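CELL division control protein 6 (Pyrobaculum aerophilum, PDB 1FNN) binds ADP and probably binds and hydrolyses ATP, as an AAA+ ATPase of the Cdc6/Cdc18 family thought to help regulate DNA replication. Local coordinates at residues L50-T55 with R237-L242; Y193-I198 with G228-L233. All coordinates share one frame; numbering follows the deposited sequence.

Interaction 1 of 2, residues L50-T55 with R237-L242; sequences LGRPGT and RGDARL. With ADP (adenosine-5'-diphosphate), chain D.
Arg52 reaches from the phosphate-binding loop to Arg237 and Asp239, in the turn that starts helix 240-256. Its CB leads the chain toward them, CG sits between the backbone N and the carbonyl carbon (chi1 61°), and bends at chi2 and chi3 carry the rest across. CD passes Arg237 O, NE lies near Pro53 O at an angle too poor for a hydrogen bond, and CZ comes near Asp239 CB, which lies over one guanidinium face, near its rim, 3.5 Å above the plane. NH1 gives Arg237 O a weak hydrogen bond of 3.2 Å. NH2 lies 3.1 Å from Asp239 OD2 in a salt bridge of charges alone, the oxygen being well out of the guanidinium plane. The loop belongs to the Walker A motif (P-loop); Arg52 to Thr55 form a type II beta turn within it. Asp239 is the N-cap of the lid helix: its OD1 accepts from Leu242 N at 3.0 Å, met from above the carboxylate plane, and weakly from Arg241 N. Ala240 N donates to Gly54 O at 2.9 Å, tying helix start to loop. Gly54 CA approaches Asp239 OD1 to 3.4 Å, where a side chain would clash, and Gly54 N donates to ADP O3B at 2.9 Å.

Interaction 2 of 2, residues Y193-I198 with G228-L233; sequences YTKDQI and GAQTPL. With ADP (adenosine-5'-diphosphate), chain D.
The Tyr193 ring meets adenine N7 of ADP obliquely, CZ 3.6 Å from N7. From the ring's tip, OH accepts a hydrogen bond from ADP N6 (3.0 Å) and lies 2.8 Å from ADP N7. While this side chain leads to the nucleotide, the backbone of the same residue holds the other segment: Ala229 N donates to Tyr193 O at 2.7 Å. Next along the chain, Thr194 CA makes a CA-H...O contact of 3.2 Å with Ala229 O. Thr194 also opens helix 195-209 through a capping box, in which Gln197 N donates to Thr194 OG1 and Thr194 N to Gln197 OE1. With chi1 at 62°, Thr194 turns OG1 in over its own backbone, toward the Gln197 N-H. Lys195 CG and Ile198 CG1 both pack on Gly228 CA, each at 3.8 Å. The backbones also run so near that a beta carbon on Gly228 would strike Lys195 CA. Beyond CG the lysine runs extended, and its CE rests 3.4 Å from Gln230 CG. Were Lys195 shortened to an alanine, Gln230 CG would probably lose the methylenes lying against it and Gly228 one of its two side-chain neighbours. The contact joins the start of helix 195-209 to the loop leaving helix 217-227, where helices of the Cdc6 AAA+ lid domain meet: Lys195 also touches Asp225, and Ile198 touches Ala224 and Thr227 of helix 217-227 and Ala240 and Ala243 of helix 240-256.

Interaction 1 and interaction 2 have centres 10 Å apart and meet along a shared seam beside ADP, with both segments of interaction 2 falling between those of interaction 1 in the sequence. Tyr193 makes much of the join. Its N is 3.1 Å from Gly238 O, probably a hydrogen bond, and its OH is 3.1 Å from Thr55 O, probably another, while its CE1 packs 3.5 Å from Gly54 O. The nucleotide is held at two ends: the Walker A loop of interaction 1 takes the beta phosphate, and interaction 2 brings the tyrosine to the adenine. Lys57, Thr58 and Val59 supply further backbone donors, and Arg205 adds a side-chain bond.

Interaction 1 of 2, residues L50-T55 with R237-L242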
loop_
_atom_site.group_PDB
_atom_site.type_symbol
_atom_site.label_atom_id
_atom_site.label_comp_id
_atom_site.label_asym_id
_atom_site.label_seq_id
_atom_site.Cartn_x
_atom_site.Cartn_y
_atom_site.Cartn_z
ATOM N N LEU A 50 5.705 -11.797 1.352
ATOM C CA LEU A 50 5.351 -11.534 -0.063
ATOM C C LEU A 50 4.027 -10.799 -0.125
ATOM O O LEU A 50 3.045 -11.116 0.547
ATOM C CB LEU A 50 5.209 -12.849 -0.857
ATOM C CG LEU A 50 6.426 -13.758 -0.929
ATOM C CD1 LEU A 50 6.104 -15.070 -1.679
ATOM C CD2 LEU A 50 7.585 -13.049 -1.642
ATOM N N GLY A 51 3.988 -9.793 -1.009
ATOM C CA GLY A 51 2.770 -9.003 -1.153
ATOM C C GLY A 51 3.078 -7.808 -2.040
ATOM O O GLY A 51 4.249 -7.386 -2.078
ATOM N N ARG A 52 2.018 -7.256 -2.644
ATOM C CA ARG A 52 2.272 -6.098 -3.530
ATOM C C ARG A 52 2.675 -4.879 -2.683
ATOM O O ARG A 52 2.542 -4.854 -1.457
ATOM C CB ARG A 52 1.012 -5.771 -4.339
ATOM C CG ARG A 52 -0.210 -5.379 -3.525
ATOM C CD ARG A 52 -0.907 -4.134 -4.061
ATOM N NE ARG A 52 0.040 -3.071 -4.441
ATOM C CZ ARG A 52 -0.291 -1.975 -5.091
ATOM N NH1 ARG A 52 -1.582 -1.844 -5.416
ATOM N NH2 ARG A 52 0.562 -1.020 -5.432
ATOM N N PRO A 53 3.000 -3.787 -3.357
ATOM C CA PRO A 53 3.371 -2.547 -2.674
ATOM C C PRO A 53 2.233 -2.042 -1.820
ATOM O O PRO A 53 1.037 -2.119 -2.133
ATOM C CB PRO A 53 3.756 -1.580 -3.785
ATOM C CG PRO A 53 4.133 -2.468 -4.929
ATOM C CD PRO A 53 3.211 -3.661 -4.824
ATOM N N GLY A 54 2.608 -1.662 -0.587
ATOM C CA GLY A 54 1.640 -1.010 0.278
ATOM C C GLY A 54 0.787 -1.956 1.098
ATOM O O GLY A 54 -0.185 -1.473 1.694
ATOM N N THR A 55 1.178 -3.221 1.138
ATOM C CA THR A 55 0.403 -4.197 1.920
ATOM C C THR A 55 0.996 -4.349 3.334
ATOM O O THR A 55 0.478 -5.174 4.084
ATOM C CB THR A 55 0.360 -5.559 1.233
ATOM O OG1 THR A 55 1.662 -6.037 0.814
ATOM C CG2 THR A 55 -0.493 -5.445 -0.052
ATOM N N ARG A 237 -4.811 -2.760 -6.756
ATOM C CA ARG A 237 -5.381 -1.953 -5.694
ATOM C C ARG A 237 -4.968 -2.542 -4.336
ATOM O O ARG A 237 -4.147 -3.469 -4.294
ATOM C CB ARG A 237 -6.901 -1.875 -5.837
ATOM C CG ARG A 237 -7.280 -0.603 -6.594
ATOM C CD ARG A 237 -8.783 -0.381 -6.625
ATOM N NE ARG A 237 -9.288 -0.543 -7.986
ATOM C CZ ARG A 237 -9.227 0.415 -8.904
ATOM N NH1 ARG A 237 -8.689 1.587 -8.597
ATOM N NH2 ARG A 237 -9.696 0.224 -10.129
ATOM N N GLY A 238 -5.472 -1.974 -3.257
ATOM C CA GLY A 238 -5.217 -2.475 -1.921
ATOM C C GLY A 238 -3.972 -1.859 -1.275
ATOM O O GLY A 238 -3.374 -2.507 -0.425
ATOM N N ASP A 239 -3.433 -0.799 -1.846
ATOM C CA ASP A 239 -2.208 -0.153 -1.384
ATOM C C ASP A 239 -2.458 0.879 -0.299
ATOM O O ASP A 239 -3.056 1.944 -0.518
ATOM C CB ASP A 239 -1.545 0.485 -2.615
ATOM C CG ASP A 239 -0.209 1.137 -2.340
ATOM O OD1 ASP A 239 0.019 1.592 -1.190
ATOM O OD2 ASP A 239 0.613 1.196 -3.266
ATOM N N ALA A 240 -2.050 0.591 0.952
ATOM C CA ALA A 240 -2.293 1.497 2.060
ATOM C C ALA A 240 -1.433 2.753 1.993
ATOM O O ALA A 240 -1.822 3.818 2.497
ATOM C CB ALA A 240 -2.041 0.793 3.391
ATOM N N ARG A 241 -0.286 2.664 1.355
ATOM C CA ARG A 241 0.537 3.875 1.216
ATOM C C ARG A 241 -0.253 4.934 0.458
ATOM O O ARG A 241 -0.250 6.156 0.693
ATOM C CB ARG A 241 1.839 3.518 0.493
ATOM C CG ARG A 241 2.817 4.691 0.506
ATOM C CD ARG A 241 3.936 4.576 -0.490
ATOM N NE ARG A 241 3.512 4.560 -1.873
ATOM C CZ ARG A 241 2.916 5.469 -2.624
ATOM N NH1 ARG A 241 2.559 6.684 -2.211
ATOM N NH2 ARG A 241 2.656 5.134 -3.884
ATOM N N LEU A 242 -0.751 4.490 -0.710
ATOM C CA LEU A 242 -1.532 5.389 -1.580
ATOM C C LEU A 242 -2.711 5.946 -0.834
ATOM O O LEU A 242 -2.976 7.137 -0.983
ATOM C CB LEU A 242 -2.019 4.538 -2.782
ATOM C CG LEU A 242 -2.896 5.253 -3.806
ATOM C CD1 LEU A 242 -2.129 6.402 -4.430
ATOM C CD2 LEU A 242 -3.372 4.210 -4.855
HETATM P PB ADP D . 5.008 -2.367 2.060
HETATM O O1B ADP D . 6.444 -2.673 2.465
HETATM O O2B ADP D . 4.160 -3.509 2.048
HETATM O O3B ADP D . 5.197 -1.811 0.724
HETATM P PA ADP D . 4.362 -0.500 4.101
HETATM O O1A ADP D . 4.801 -1.313 5.249
HETATM O O2A ADP D . 5.314 0.579 3.810
HETATM O O3A ADP D . 4.129 -1.388 2.871
HETATM O "O5'" ADP D . 2.930 0.239 4.401
HETATM C "C5'" ADP D . 2.597 1.300 3.523
HETATM C "C4'" ADP D . 2.016 2.422 4.407
HETATM O "O4'" ADP D . 0.853 1.929 5.030
HETATM C "C3'" ADP D . 2.926 2.873 5.543
HETATM O "O3'" ADP D . 2.662 4.241 5.800
HETATM C "C2'" ADP D . 2.478 1.939 6.616
HETATM O "O2'" ADP D . 2.772 2.431 7.924
HETATM C "C1'" ADP D . 0.959 1.955 6.404
HETATM N N9 ADP D . 0.450 0.714 6.845
HETATM C C8 ADP D . 0.473 -0.459 6.139
HETATM N N7 ADP D . -0.274 -1.404 6.628
HETATM C C5 ADP D . -0.832 -0.800 7.743
HETATM C C6 ADP D . -1.712 -1.282 8.726
HETATM N N6 ADP D . -2.152 -2.530 8.700
HETATM N N1 ADP D . -2.063 -0.460 9.718
HETATM C C2 ADP D . -1.574 0.765 9.738
HETATM N N3 ADP D . -0.738 1.350 8.882
HETATM C C4 ADP D . -0.401 0.485 7.888
#

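Interaction 2 of 2, residues Y193-I198 with G228-L233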
loop_
_atom_site.group_PDB
_atom_site.type_symbol
_atom_site.label_atom_id
_atom_site.label_comp_id
_atom_site.label_asym_id
_atom_site.label_seq_id
_atom_site.Cartn_x
_atom_site.Cartn_y
_atom_site.Cartn_z
ATOM N N TYR A 193 -5.125 -4.883 0.628
ATOM C CA TYR A 193 -6.161 -4.585 1.603
ATOM C C TYR A 193 -7.508 -4.357 0.873
ATOM O O TYR A 193 -7.540 -3.716 -0.184
ATOM C CB TYR A 193 -5.877 -3.316 2.385
ATOM C CG TYR A 193 -4.692 -3.426 3.338
ATOM C CD1 TYR A 193 -3.484 -2.785 3.103
ATOM C CD2 TYR A 193 -4.820 -4.190 4.496
ATOM C CE1 TYR A 193 -2.403 -2.884 3.988
ATOM C CE2 TYR A 193 -3.769 -4.309 5.390
ATOM C CZ TYR A 193 -2.575 -3.652 5.117
ATOM O OH TYR A 193 -1.555 -3.810 6.048
ATOM N N THR A 194 -8.565 -4.717 1.573
ATOM C CA THR A 194 -9.892 -4.478 1.013
ATOM C C THR A 194 -10.284 -3.047 1.373
ATOM O O THR A 194 -9.637 -2.339 2.181
ATOM C CB THR A 194 -10.918 -5.433 1.645
ATOM O OG1 THR A 194 -10.938 -5.109 3.039
ATOM C CG2 THR A 194 -10.584 -6.907 1.494
ATOM N N LYS A 195 -11.497 -2.697 0.931
ATOM C CA LYS A 195 -11.977 -1.353 1.196
ATOM C C LYS A 195 -12.218 -1.114 2.659
ATOM O O LYS A 195 -12.022 0.018 3.148
ATOM C CB LYS A 195 -13.262 -1.089 0.379
ATOM C CG LYS A 195 -12.898 -1.021 -1.095
ATOM C CD LYS A 195 -14.175 -0.971 -1.986
ATOM C CE LYS A 195 -13.655 -0.692 -3.400
ATOM N NZ LYS A 195 -14.732 -0.299 -4.356
ATOM N N ASP A 196 -12.849 -2.077 3.332
ATOM C CA ASP A 196 -13.108 -1.906 4.747
ATOM C C ASP A 196 -11.755 -1.852 5.516
ATOM O O ASP A 196 -11.669 -1.075 6.449
ATOM C CB ASP A 196 -13.967 -3.059 5.266
ATOM C CG ASP A 196 -15.148 -3.171 4.287
ATOM O OD1 ASP A 196 -14.996 -3.943 3.300
ATOM O OD2 ASP A 196 -16.138 -2.472 4.571
ATOM N N GLN A 197 -10.777 -2.631 5.118
ATOM C CA GLN A 197 -9.491 -2.619 5.859
ATOM C C GLN A 197 -8.794 -1.294 5.646
ATOM O O GLN A 197 -8.195 -0.723 6.584
ATOM C CB GLN A 197 -8.653 -3.794 5.333
ATOM C CG GLN A 197 -9.293 -5.137 5.724
ATOM C CD GLN A 197 -8.612 -6.295 5.061
ATOM O OE1 GLN A 197 -7.896 -6.244 4.046
ATOM N NE2 GLN A 197 -8.847 -7.449 5.684
ATOM N N ILE A 198 -8.794 -0.804 4.383
ATOM C CA ILE A 198 -8.270 0.550 4.132
ATOM C C ILE A 198 -8.931 1.590 5.001
ATOM O O ILE A 198 -8.305 2.442 5.659
ATOM C CB ILE A 198 -8.368 0.960 2.648
ATOM C CG1 ILE A 198 -7.429 0.095 1.812
ATOM C CG2 ILE A 198 -8.032 2.436 2.488
ATOM C CD1 ILE A 198 -5.941 0.364 2.067
ATOM N N GLY A 228 -9.032 0.579 -2.055
ATOM C CA GLY A 228 -9.123 -0.768 -1.529
ATOM C C GLY A 228 -9.471 -1.811 -2.597
ATOM O O GLY A 228 -9.873 -1.442 -3.719
ATOM N N ALA A 229 -8.955 -3.026 -2.401
ATOM C CA ALA A 229 -9.227 -4.104 -3.348
ATOM C C ALA A 229 -10.611 -4.692 -3.100
ATOM O O ALA A 229 -11.059 -4.899 -1.963
ATOM C CB ALA A 229 -8.178 -5.197 -3.249
ATOM N N GLN A 230 -11.349 -4.926 -4.194
ATOM C CA GLN A 230 -12.676 -5.540 -3.963
ATOM C C GLN A 230 -12.532 -7.025 -3.729
ATOM O O GLN A 230 -13.045 -7.529 -2.731
ATOM C CB GLN A 230 -13.632 -5.164 -5.084
ATOM C CG GLN A 230 -14.146 -3.755 -4.740
ATOM C CD GLN A 230 -15.336 -3.398 -5.595
ATOM O OE1 GLN A 230 -16.002 -4.309 -6.096
ATOM N NE2 GLN A 230 -15.622 -2.124 -5.779
ATOM N N THR A 231 -11.742 -7.623 -4.598
ATOM C CA THR A 231 -11.455 -9.063 -4.450
ATOM C C THR A 231 -9.948 -9.192 -4.396
ATOM O O THR A 231 -9.230 -8.293 -4.843
ATOM C CB THR A 231 -12.208 -9.818 -5.547
ATOM O OG1 THR A 231 -13.296 -10.504 -4.903
ATOM C CG2 THR A 231 -11.313 -10.743 -6.333
ATOM N N PRO A 232 -9.425 -10.271 -3.813
ATOM C CA PRO A 232 -8.019 -10.426 -3.504
ATOM C C PRO A 232 -7.046 -10.626 -4.644
ATOM O O PRO A 232 -5.830 -10.523 -4.479
ATOM C CB PRO A 232 -7.960 -11.652 -2.590
ATOM C CG PRO A 232 -9.334 -11.783 -2.040
ATOM C CD PRO A 232 -10.244 -11.323 -3.150
ATOM N N LEU A 233 -7.581 -10.867 -5.827
ATOM C CA LEU A 233 -6.836 -11.050 -7.059
ATOM C C LEU A 233 -6.609 -9.696 -7.722
ATOM O O LEU A 233 -5.815 -9.518 -8.647
ATOM C CB LEU A 233 -7.660 -11.947 -7.981
ATOM C CG LEU A 233 -7.734 -13.454 -7.716
ATOM C CD1 LEU A 233 -8.309 -13.794 -6.340
ATOM C CD2 LEU A 233 -8.661 -14.060 -8.785
HETATM P PB ADP D . 5.008 -2.367 2.060
HETATM O O1B ADP D . 6.444 -2.673 2.465
HETATM O O2B ADP D . 4.160 -3.509 2.048
HETATM O O3B ADP D . 5.197 -1.811 0.724
HETATM P PA ADP D . 4.362 -0.500 4.101
HETATM O O1A ADP D . 4.801 -1.313 5.249
HETATM O O2A ADP D . 5.314 0.579 3.810
HETATM O O3A ADP D . 4.129 -1.388 2.871
HETATM O "O5'" ADP D . 2.930 0.239 4.401
HETATM C "C5'" ADP D . 2.597 1.300 3.523
HETATM C "C4'" ADP D . 2.016 2.422 4.407
HETATM O "O4'" ADP D . 0.853 1.929 5.030
HETATM C "C3'" ADP D . 2.926 2.873 5.543
HETATM O "O3'" ADP D . 2.662 4.241 5.800
HETATM C "C2'" ADP D . 2.478 1.939 6.616
HETATM O "O2'" ADP D . 2.772 2.431 7.924
HETATM C "C1'" ADP D . 0.959 1.955 6.404
HETATM N N9 ADP D . 0.450 0.714 6.845
HETATM C C8 ADP D . 0.473 -0.459 6.139
HETATM N N7 ADP D . -0.274 -1.404 6.628
HETATM C C5 ADP D . -0.832 -0.800 7.743
HETATM C C6 ADP D . -1.712 -1.282 8.726
HETATM N N6 ADP D . -2.152 -2.530 8.700
HETATM N N1 ADP D . -2.063 -0.460 9.718
HETATM C C2 ADP D . -1.574 0.765 9.738
HETATM N N3 ADP D . -0.738 1.350 8.882
HETATM C C4 ADP D . -0.401 0.485 7.888
#